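RNA-binding protein RMD9, mitochondrial (Saccharomyces cerevisiae S288C, PDB 7A9X) binds a dodecameric sequence element in the 3'-UTRs of mitochondrial mRNAs and takes part in their processing or stability. Local coordinates at residues M82-M87 and Q138-E143; R342-A347 and I390-G395; V490-K495 and D539-Y544. All coordinates share one frame; numbering follows the deposited sequence.

Contact 1: M82-M87 and Q138-E143; sequences MFWDSM and QSFHKE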
loop_
_atom_site.group_PDB
_atom_site.type_symbol
_atom_site.label_atom_id
_atom_site.label_comp_id
_atom_site.label_asym_id
_atom_site.label_seq_id
_atom_site.Cartn_x
_atom_site.Cartn_y
_atom_site.Cartn_z
ATOM N N MET A 82 -10.330 5.300 -22.286
ATOM C CA MET A 82 -9.360 5.696 -23.302
ATOM C C MET A 82 -7.935 5.616 -22.767
ATOM O O MET A 82 -7.043 5.080 -23.436
ATOM C CB MET A 82 -9.667 7.110 -23.800
ATOM C CG MET A 82 -10.786 7.189 -24.827
ATOM S SD MET A 82 -10.311 6.468 -26.410
ATOM C CE MET A 82 -8.877 7.463 -26.815
ATOM N N PHE A 83 -7.714 6.125 -21.552
ATOM C CA PHE A 83 -6.376 6.141 -20.963
ATOM C C PHE A 83 -5.787 4.739 -20.871
ATOM O O PHE A 83 -4.637 4.507 -21.262
ATOM C CB PHE A 83 -6.434 6.791 -19.578
ATOM C CG PHE A 83 -5.153 6.686 -18.793
ATOM C CD1 PHE A 83 -4.050 7.452 -19.132
ATOM C CD2 PHE A 83 -5.064 5.838 -17.696
ATOM C CE1 PHE A 83 -2.873 7.365 -18.403
ATOM C CE2 PHE A 83 -3.891 5.747 -16.962
ATOM C CZ PHE A 83 -2.796 6.513 -17.315
ATOM N N TRP A 84 -6.564 3.786 -20.354
ATOM C CA TRP A 84 -6.040 2.438 -20.170
ATOM C C TRP A 84 -5.933 1.680 -21.485
ATOM O O TRP A 84 -5.024 0.859 -21.647
ATOM C CB TRP A 84 -6.914 1.668 -19.184
ATOM C CG TRP A 84 -6.825 2.197 -17.790
ATOM C CD1 TRP A 84 -7.821 2.786 -17.069
ATOM C CD2 TRP A 84 -5.668 2.193 -16.948
ATOM N NE1 TRP A 84 -7.357 3.144 -15.828
ATOM C CE2 TRP A 84 -6.037 2.791 -15.727
ATOM C CE3 TRP A 84 -4.354 1.741 -17.107
ATOM C CZ2 TRP A 84 -5.140 2.948 -14.669
ATOM C CZ3 TRP A 84 -3.464 1.896 -16.059
ATOM C CH2 TRP A 84 -3.861 2.496 -14.855
ATOM N N ASP A 85 -6.839 1.934 -22.431
ATOM C CA ASP A 85 -6.703 1.303 -23.739
ATOM C C ASP A 85 -5.555 1.912 -24.531
ATOM O O ASP A 85 -4.924 1.219 -25.337
ATOM C CB ASP A 85 -8.006 1.414 -24.527
ATOM C CG ASP A 85 -7.960 0.640 -25.831
ATOM O OD1 ASP A 85 -7.716 -0.584 -25.782
ATOM O OD2 ASP A 85 -8.162 1.253 -26.902
ATOM N N SER A 86 -5.269 3.199 -24.315
ATOM C CA SER A 86 -4.138 3.827 -24.989
ATOM C C SER A 86 -2.815 3.227 -24.538
ATOM O O SER A 86 -1.836 3.249 -25.291
ATOM C CB SER A 86 -4.144 5.335 -24.738
ATOM O OG SER A 86 -5.314 5.937 -25.264
ATOM N N MET A 87 -2.768 2.688 -23.320
ATOM C CA MET A 87 -1.532 2.100 -22.818
ATOM C C MET A 87 -1.249 0.766 -23.495
ATOM O O MET A 87 -0.143 0.537 -23.999
ATOM C CB MET A 87 -1.615 1.936 -21.303
ATOM C CG MET A 87 -0.276 2.010 -20.603
ATOM S SD MET A 87 -0.449 2.764 -18.980
ATOM C CE MET A 87 -1.325 4.257 -19.419
ATOM N N GLN A 138 -9.951 -12.250 -8.983
ATOM C CA GLN A 138 -9.475 -11.388 -10.057
ATOM C C GLN A 138 -9.676 -9.926 -9.685
ATOM O O GLN A 138 -10.704 -9.549 -9.114
ATOM C CB GLN A 138 -10.212 -11.701 -11.364
ATOM C CG GLN A 138 -9.584 -11.090 -12.627
ATOM C CD GLN A 138 -9.913 -9.617 -12.824
ATOM O OE1 GLN A 138 -10.938 -9.126 -12.352
ATOM N NE2 GLN A 138 -9.034 -8.905 -13.519
ATOM N N SER A 139 -8.694 -9.096 -10.020
ATOM C CA SER A 139 -8.784 -7.677 -9.716
ATOM C C SER A 139 -8.066 -6.879 -10.792
ATOM O O SER A 139 -7.000 -7.282 -11.267
ATOM C CB SER A 139 -8.185 -7.359 -8.342
ATOM O OG SER A 139 -6.770 -7.449 -8.373
ATOM N N PHE A 140 -8.666 -5.748 -11.172
ATOM C CA PHE A 140 -8.010 -4.826 -12.092
ATOM C C PHE A 140 -6.643 -4.401 -11.567
ATOM O O PHE A 140 -5.677 -4.311 -12.333
ATOM C CB PHE A 140 -8.909 -3.608 -12.325
ATOM C CG PHE A 140 -8.225 -2.463 -13.019
ATOM C CD1 PHE A 140 -8.137 -2.426 -14.400
ATOM C CD2 PHE A 140 -7.686 -1.414 -12.287
ATOM C CE1 PHE A 140 -7.512 -1.371 -15.042
ATOM C CE2 PHE A 140 -7.060 -0.357 -12.922
ATOM C CZ PHE A 140 -6.973 -0.335 -14.301
ATOM N N HIS A 141 -6.544 -4.149 -10.258
ATOM C CA HIS A 141 -5.302 -3.656 -9.670
ATOM C C HIS A 141 -4.148 -4.622 -9.898
ATOM O O HIS A 141 -3.051 -4.210 -10.290
ATOM C CB HIS A 141 -5.509 -3.406 -8.174
ATOM C CG HIS A 141 -4.239 -3.303 -7.384
ATOM N ND1 HIS A 141 -3.573 -2.111 -7.192
ATOM C CD2 HIS A 141 -3.523 -4.243 -6.722
ATOM C CE1 HIS A 141 -2.500 -2.322 -6.452
ATOM N NE2 HIS A 141 -2.443 -3.608 -6.156
ATOM N N LYS A 142 -4.377 -5.915 -9.664
ATOM C CA LYS A 142 -3.292 -6.883 -9.749
ATOM C C LYS A 142 -2.833 -7.081 -11.189
ATOM O O LYS A 142 -1.629 -7.059 -11.474
ATOM C CB LYS A 142 -3.737 -8.206 -9.130
ATOM C CG LYS A 142 -2.654 -9.260 -9.070
ATOM C CD LYS A 142 -3.160 -10.520 -8.394
ATOM C CE LYS A 142 -2.038 -11.526 -8.218
ATOM N NZ LYS A 142 -2.496 -12.739 -7.491
ATOM N N GLU A 143 -3.777 -7.276 -12.116
ATOM C CA GLU A 143 -3.394 -7.545 -13.499
ATOM C C GLU A 143 -2.782 -6.316 -14.160
ATOM O O GLU A 143 -1.801 -6.433 -14.902
ATOM C CB GLU A 143 -4.595 -8.041 -14.308
ATOM C CG GLU A 143 -5.012 -9.460 -13.977
ATOM C CD GLU A 143 -5.910 -10.076 -15.035
ATOM O OE1 GLU A 143 -5.717 -9.783 -16.234
ATOM O OE2 GLU A 143 -6.809 -10.860 -14.663
#
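W84 and F140 make this contact by themselves, an edge-to-face aromatic pair in which the rim of the phenylalanine is presented to the indole. F140 CZ is the touching atom: it stands over the middle of one indole face, 3.6 Å from W84 CE2, with the phenylalanine ring and the five-membered ring of W84 inclined at 77°. The backbones stay well apart, the CA atoms of W84 and F140 being 11.0 Å from each other, so two long aromatic side chains bridge the gap. On the phenylalanine side this works because CG lies anti to the backbone N (chi1 168°), which throws the ring out toward the tryptophan. The opposite face of the indole is taken by F83 CD2 from the same helix, and F80 adds a further edge-to-face partner. Without the indole, as with an alanine here, F140 CZ would probably lose the surface it rests on and F83 its neighbour.

Both segments belong to the helical region before the first PPR repeat, where helix 78-97 meets the first turn of helix 140-147; S121 and T122 of helix 105-128 also touch W84.

The polar bonds are local. S139 is the N-cap of the second helix, its OG accepting from K142 N at 3.1 Å, and Q138 NE2 reaches E143 OE2 at 3.2 Å, from above the carboxylate plane.

Contact 2: R342-A347 and I390-G395; sequences RIWEKA and ITFYSG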
loop_
_atom_site.group_PDB
_atom_site.type_symbol
_atom_site.label_atom_id
_atom_site.label_comp_id
_atom_site.label_asym_id
_atom_site.label_seq_id
_atom_site.Cartn_x
_atom_site.Cartn_y
_atom_site.Cartn_z
ATOM N N ARG A 342 -1.177 13.010 19.629
ATOM C CA ARG A 342 -1.313 14.406 19.224
ATOM C C ARG A 342 -1.066 14.581 17.730
ATOM O O ARG A 342 -1.756 15.366 17.070
ATOM C CB ARG A 342 -0.363 15.287 20.038
ATOM C CG ARG A 342 -0.822 15.519 21.471
ATOM C CD ARG A 342 0.064 16.517 22.209
ATOM N NE ARG A 342 1.295 15.913 22.714
ATOM C CZ ARG A 342 2.474 15.990 22.104
ATOM N NH1 ARG A 342 3.539 15.409 22.644
ATOM N NH2 ARG A 342 2.592 16.648 20.958
ATOM N N ILE A 343 -0.085 13.864 17.178
ATOM C CA ILE A 343 0.173 13.960 15.745
ATOM C C ILE A 343 -0.974 13.342 14.956
ATOM O O ILE A 343 -1.399 13.877 13.924
ATOM C CB ILE A 343 1.523 13.306 15.397
ATOM C CG1 ILE A 343 2.669 14.032 16.109
ATOM C CG2 ILE A 343 1.743 13.300 13.889
ATOM C CD1 ILE A 343 2.774 15.505 15.758
ATOM N N TRP A 344 -1.504 12.214 15.437
ATOM C CA TRP A 344 -2.639 11.582 14.776
ATOM C C TRP A 344 -3.853 12.502 14.760
ATOM O O TRP A 344 -4.587 12.555 13.767
ATOM C CB TRP A 344 -2.973 10.262 15.468
ATOM C CG TRP A 344 -4.194 9.588 14.928
ATOM C CD1 TRP A 344 -4.275 8.807 13.813
ATOM C CD2 TRP A 344 -5.511 9.629 15.487
ATOM N NE1 TRP A 344 -5.563 8.358 13.642
ATOM C CE2 TRP A 344 -6.342 8.850 14.656
ATOM C CE3 TRP A 344 -6.070 10.250 16.611
ATOM C CZ2 TRP A 344 -7.701 8.675 14.912
ATOM C CZ3 TRP A 344 -7.419 10.075 16.864
ATOM C CH2 TRP A 344 -8.220 9.293 16.016
ATOM N N GLU A 345 -4.080 13.237 15.854
ATOM C CA GLU A 345 -5.204 14.167 15.898
ATOM C C GLU A 345 -5.052 15.267 14.856
ATOM O O GLU A 345 -6.023 15.635 14.185
ATOM C CB GLU A 345 -5.340 14.776 17.294
ATOM C CG GLU A 345 -6.113 13.927 18.287
ATOM C CD GLU A 345 -6.309 14.634 19.614
ATOM O OE1 GLU A 345 -5.472 15.497 19.955
ATOM O OE2 GLU A 345 -7.303 14.335 20.311
ATOM N N LYS A 346 -3.840 15.807 14.708
ATOM C CA LYS A 346 -3.618 16.851 13.714
ATOM C C LYS A 346 -3.778 16.309 12.299
ATOM O O LYS A 346 -4.296 17.004 11.418
ATOM C CB LYS A 346 -2.234 17.474 13.904
ATOM C CG LYS A 346 -2.086 18.269 15.192
ATOM C CD LYS A 346 -0.743 18.971 15.258
ATOM C CE LYS A 346 -0.633 19.825 16.509
ATOM N NZ LYS A 346 0.625 20.623 16.525
ATOM N N ALA A 347 -3.345 15.070 12.063
ATOM C CA ALA A 347 -3.496 14.484 10.735
ATOM C C ALA A 347 -4.965 14.246 10.399
ATOM O O ALA A 347 -5.397 14.498 9.268
ATOM C CB ALA A 347 -2.703 13.182 10.642
ATOM N N ILE A 390 -13.040 8.009 19.895
ATOM C CA ILE A 390 -14.266 7.944 19.103
ATOM C C ILE A 390 -14.975 9.293 19.102
ATOM O O ILE A 390 -15.495 9.739 18.071
ATOM C CB ILE A 390 -15.177 6.821 19.633
ATOM C CG1 ILE A 390 -14.536 5.457 19.378
ATOM C CG2 ILE A 390 -16.553 6.894 18.994
ATOM C CD1 ILE A 390 -15.217 4.318 20.103
ATOM N N THR A 391 -15.005 9.963 20.255
ATOM C CA THR A 391 -15.615 11.287 20.332
ATOM C C THR A 391 -14.869 12.289 19.458
ATOM O O THR A 391 -15.490 13.069 18.726
ATOM C CB THR A 391 -15.654 11.759 21.788
ATOM O OG1 THR A 391 -16.549 10.926 22.536
ATOM C CG2 THR A 391 -16.119 13.206 21.882
ATOM N N PHE A 392 -13.536 12.277 19.514
ATOM C CA PHE A 392 -12.759 13.192 18.685
ATOM C C PHE A 392 -12.962 12.898 17.204
ATOM O O PHE A 392 -13.144 13.816 16.394
ATOM C CB PHE A 392 -11.275 13.107 19.038
ATOM C CG PHE A 392 -10.379 13.664 17.971
ATOM C CD1 PHE A 392 -10.145 15.026 17.889
ATOM C CD2 PHE A 392 -9.788 12.826 17.035
ATOM C CE1 PHE A 392 -9.332 15.543 16.902
ATOM C CE2 PHE A 392 -8.977 13.335 16.044
ATOM C CZ PHE A 392 -8.747 14.696 15.976
ATOM N N TYR A 393 -12.902 11.617 16.826
ATOM C CA TYR A 393 -13.050 11.249 15.423
ATOM C C TYR A 393 -14.438 11.600 14.901
ATOM O O TYR A 393 -14.581 12.004 13.741
ATOM C CB TYR A 393 -12.761 9.755 15.251
ATOM C CG TYR A 393 -12.361 9.340 13.852
ATOM C CD1 TYR A 393 -11.054 9.505 13.405
ATOM C CD2 TYR A 393 -13.283 8.765 12.984
ATOM C CE1 TYR A 393 -10.681 9.121 12.127
ATOM C CE2 TYR A 393 -12.919 8.375 11.708
ATOM C CZ TYR A 393 -11.618 8.555 11.284
ATOM O OH TYR A 393 -11.258 8.168 10.013
ATOM N N SER A 394 -15.466 11.466 15.742
ATOM C CA SER A 394 -16.805 11.887 15.341
ATOM C C SER A 394 -16.861 13.391 15.107
ATOM O O SER A 394 -17.538 13.858 14.183
ATOM C CB SER A 394 -17.826 11.475 16.402
ATOM O OG SER A 394 -17.826 10.073 16.604
ATOM N N GLY A 395 -16.152 14.166 15.928
ATOM C CA GLY A 395 -16.166 15.612 15.789
ATOM C C GLY A 395 -15.508 16.121 14.526
ATOM O O GLY A 395 -15.746 17.267 14.136
#
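Segments 342-347 and 390-395 are two helical stretches running in nearly the same direction, their local axes 22° apart and 11.2 Å from each other at closest approach. The nearest CA atoms are those of E345 and F392, at 8.1 Å, and F392 spans the distance there. Its ring is directed at the first helix and lies against E345 from CB to CG. E345 CG sits over one face of the ring, 3.7 Å from its centroid, which is a CH-pi contact; the ring's far atom F392 CZ also comes to 3.4 Å from E345 O. Because E345 CG is anti to its carbonyl carbon (chi1 -84°) and the chain is extended beyond it, the chain runs on alongside the ring, bringing E345 OE2 near F392 CD1 and CG.

The segments lie in what are assigned as neighbouring pentatricopeptide repeats, PPR5 and PPR6. Helices 337-351 and 379-396 are the second helices of two successive hairpins (320-334 with 337-351, 357-374 with 379-396), packed side by side as in tandem PPR arrays; from helix 357-374, L363 touches W344 and L360 touches Y393.

W344 meets two partners through the outer atoms of its six-membered ring. CZ3 comes to 3.6 Å from F392 CD2, the planes tilted by 55°, while CZ2 lies 3.8 Å from Y393 CD1, the two side chains crossing at about a right angle. N364 draws the polar ends together: its OD1 bonds to W344 NE1 and its ND2 to Y393 OH, which also bonds to D400. F367 stacks on W344 and F403 on Y393.

Contact 3: V490-K495 and D539-Y544; sequences VWSQSK and DRIELY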
loop_
_atom_site.group_PDB
_atom_site.type_symbol
_atom_site.label_atom_id
_atom_site.label_comp_id
_atom_site.label_asym_id
_atom_site.label_seq_id
_atom_site.Cartn_x
_atom_site.Cartn_y
_atom_site.Cartn_z
ATOM N N VAL A 490 -7.961 -22.294 15.250
ATOM C CA VAL A 490 -6.880 -21.567 15.908
ATOM C C VAL A 490 -7.153 -21.442 17.401
ATOM O O VAL A 490 -6.248 -21.597 18.228
ATOM C CB VAL A 490 -6.680 -20.194 15.242
ATOM C CG1 VAL A 490 -5.485 -19.478 15.846
ATOM C CG2 VAL A 490 -6.496 -20.363 13.745
ATOM N N TRP A 491 -8.409 -21.171 17.771
ATOM C CA TRP A 491 -8.766 -21.112 19.185
ATOM C C TRP A 491 -8.562 -22.462 19.860
ATOM O O TRP A 491 -8.030 -22.529 20.974
ATOM C CB TRP A 491 -10.213 -20.640 19.339
ATOM C CG TRP A 491 -10.705 -20.607 20.763
ATOM C CD1 TRP A 491 -10.658 -19.547 21.626
ATOM C CD2 TRP A 491 -11.320 -21.681 21.481
ATOM N NE1 TRP A 491 -11.205 -19.899 22.837
ATOM C CE2 TRP A 491 -11.618 -21.204 22.774
ATOM C CE3 TRP A 491 -11.646 -23.002 21.158
ATOM C CZ2 TRP A 491 -12.227 -22.002 23.742
ATOM C CZ3 TRP A 491 -12.251 -23.791 22.119
ATOM C CH2 TRP A 491 -12.535 -23.289 23.395
ATOM N N SER A 492 -8.969 -23.550 19.199
ATOM C CA SER A 492 -8.784 -24.877 19.776
ATOM C C SER A 492 -7.306 -25.225 19.894
ATOM O O SER A 492 -6.861 -25.723 20.934
ATOM C CB SER A 492 -9.518 -25.923 18.938
ATOM O OG SER A 492 -10.890 -25.599 18.798
ATOM N N GLN A 493 -6.529 -24.975 18.836
ATOM C CA GLN A 493 -5.088 -25.185 18.919
ATOM C C GLN A 493 -4.464 -24.324 20.010
ATOM O O GLN A 493 -3.542 -24.773 20.701
ATOM C CB GLN A 493 -4.434 -24.890 17.568
ATOM C CG GLN A 493 -2.929 -25.148 17.525
ATOM C CD GLN A 493 -2.583 -26.625 17.594
ATOM O OE1 GLN A 493 -3.158 -27.443 16.877
ATOM N NE2 GLN A 493 -1.638 -26.975 18.462
ATOM N N SER A 494 -4.959 -23.097 20.188
ATOM C CA SER A 494 -4.420 -22.222 21.225
ATOM C C SER A 494 -4.655 -22.802 22.613
ATOM O O SER A 494 -3.728 -22.877 23.430
ATOM C CB SER A 494 -5.039 -20.829 21.112
ATOM O OG SER A 494 -4.664 -20.023 22.216
ATOM N N LYS A 495 -5.888 -23.222 22.903
ATOM C CA LYS A 495 -6.179 -23.767 24.225
ATOM C C LYS A 495 -5.499 -25.114 24.437
ATOM O O LYS A 495 -5.147 -25.456 25.572
ATOM C CB LYS A 495 -7.688 -23.888 24.429
ATOM C CG LYS A 495 -8.409 -22.549 24.451
ATOM C CD LYS A 495 -7.804 -21.617 25.490
ATOM C CE LYS A 495 -8.349 -20.205 25.350
ATOM N NZ LYS A 495 -7.709 -19.263 26.310
ATOM N N ASP A 539 -17.528 -28.240 21.073
ATOM C CA ASP A 539 -16.457 -28.474 20.111
ATOM C C ASP A 539 -16.621 -27.529 18.931
ATOM O O ASP A 539 -17.641 -27.573 18.234
ATOM C CB ASP A 539 -16.454 -29.931 19.639
ATOM C CG ASP A 539 -15.132 -30.342 19.025
ATOM O OD1 ASP A 539 -14.633 -29.621 18.136
ATOM O OD2 ASP A 539 -14.583 -31.383 19.439
ATOM N N ARG A 540 -15.613 -26.686 18.702
ATOM C CA ARG A 540 -15.636 -25.756 17.579
ATOM C C ARG A 540 -15.087 -26.362 16.295
ATOM O O ARG A 540 -15.504 -25.957 15.203
ATOM C CB ARG A 540 -14.838 -24.493 17.914
ATOM C CG ARG A 540 -15.301 -23.753 19.152
ATOM C CD ARG A 540 -14.589 -22.417 19.256
ATOM N NE ARG A 540 -14.845 -21.741 20.525
ATOM C CZ ARG A 540 -14.406 -20.522 20.820
ATOM N NH1 ARG A 540 -14.682 -19.983 21.999
ATOM N NH2 ARG A 540 -13.693 -19.841 19.935
ATOM N N ILE A 541 -14.157 -27.316 16.394
ATOM C CA ILE A 541 -13.572 -27.902 15.190
ATOM C C ILE A 541 -14.617 -28.709 14.427
ATOM O O ILE A 541 -14.623 -28.735 13.189
ATOM C CB ILE A 541 -12.342 -28.754 15.553
ATOM C CG1 ILE A 541 -11.240 -27.865 16.133
ATOM C CG2 ILE A 541 -11.833 -29.516 14.341
ATOM C CD1 ILE A 541 -9.969 -28.605 16.463
ATOM N N GLU A 542 -15.528 -29.366 15.149
ATOM C CA GLU A 542 -16.595 -30.106 14.482
ATOM C C GLU A 542 -17.543 -29.169 13.742
ATOM O O GLU A 542 -17.957 -29.458 12.614
ATOM C CB GLU A 542 -17.359 -30.955 15.497
ATOM C CG GLU A 542 -16.486 -31.976 16.205
ATOM C CD GLU A 542 -17.293 -32.963 17.020
ATOM O OE1 GLU A 542 -16.955 -34.166 17.007
ATOM O OE2 GLU A 542 -18.270 -32.536 17.672
ATOM N N LEU A 543 -17.893 -28.038 14.358
ATOM C CA LEU A 543 -18.712 -27.046 13.668
ATOM C C LEU A 543 -17.983 -26.486 12.452
ATOM O O LEU A 543 -18.596 -26.237 11.407
ATOM C CB LEU A 543 -19.093 -25.919 14.629
ATOM C CG LEU A 543 -19.950 -24.802 14.030
ATOM C CD1 LEU A 543 -21.316 -25.334 13.626
ATOM C CD2 LEU A 543 -20.086 -23.645 15.002
ATOM N N TYR A 544 -16.669 -26.292 12.573
ATOM C CA TYR A 544 -15.874 -25.773 11.466
ATOM C C TYR A 544 -15.899 -26.722 10.274
ATOM O O TYR A 544 -16.097 -26.298 9.130
ATOM C CB TYR A 544 -14.444 -25.528 11.946
ATOM C CG TYR A 544 -13.430 -25.286 10.853
ATOM C CD1 TYR A 544 -13.334 -24.050 10.227
ATOM C CD2 TYR A 544 -12.550 -26.288 10.467
ATOM C CE1 TYR A 544 -12.399 -23.825 9.236
ATOM C CE2 TYR A 544 -11.612 -26.074 9.481
ATOM C CZ TYR A 544 -11.539 -24.839 8.870
ATOM O OH TYR A 544 -10.606 -24.618 7.886
#
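R540 and W491 are brought face to face by two torsions: R540 CG is anti to the carbonyl carbon (chi1 -57°), with the chain stretched out from CG to NE, and W491 CG is anti to the backbone N. The guanidinium then lies flat on the indole, the planes 7° apart and R540 CZ 3.5 Å from the centroid of the five-membered ring, a stacked cation-pi pair. R540 NH2 rests over W491 CG at 3.2 Å, while NE and CD extend over the six-membered ring near CE3. K495 CG takes the other indole face, toward its rim.

Alongside, S492 OG is 3.5 Å from I541 CG1, a plain van der Waals touch; the hydroxyl is hydrogen-bonded to T488 O. Helices 489-502 and 540-551, of the C-terminal helical region after PPR8, run close to antiparallel here, at 157°, and D539 caps the second, its OD1 accepting from E542 N at 3.1 Å.

W491 NE1 bonds to D450, and R540 NH2 to the carbonyl oxygens of A487 and L446. With two carbonyl bonds at NH2 and an aromatic face against it, the buried guanidinium is probably kept from turning, and its positive charge is probably eased by the indole and those carbonyls.

Overall arrangement
From the N terminus, contact 1 closes first, joining helix 78-97 to the start of helix 140-147 across 50 mostly helical residues, all ahead of PPR1. The chain then runs through the first repeats to contact 2, which closes a loop of 42 residues between PPR5 and PPR6. Contact 3 comes after PPR8 and brings helix 489-502 against helix 540-551 across an interval that includes the unmodelled residues 504-536. The three loops follow in series, none nested or crossing. The contact centres lie about 36 to 42 Å apart, contacts 1 and 2 on opposite sides of the chain's centre, so each ties up its own part of the all-helical fold: N-terminal region, repeats, C-terminal region.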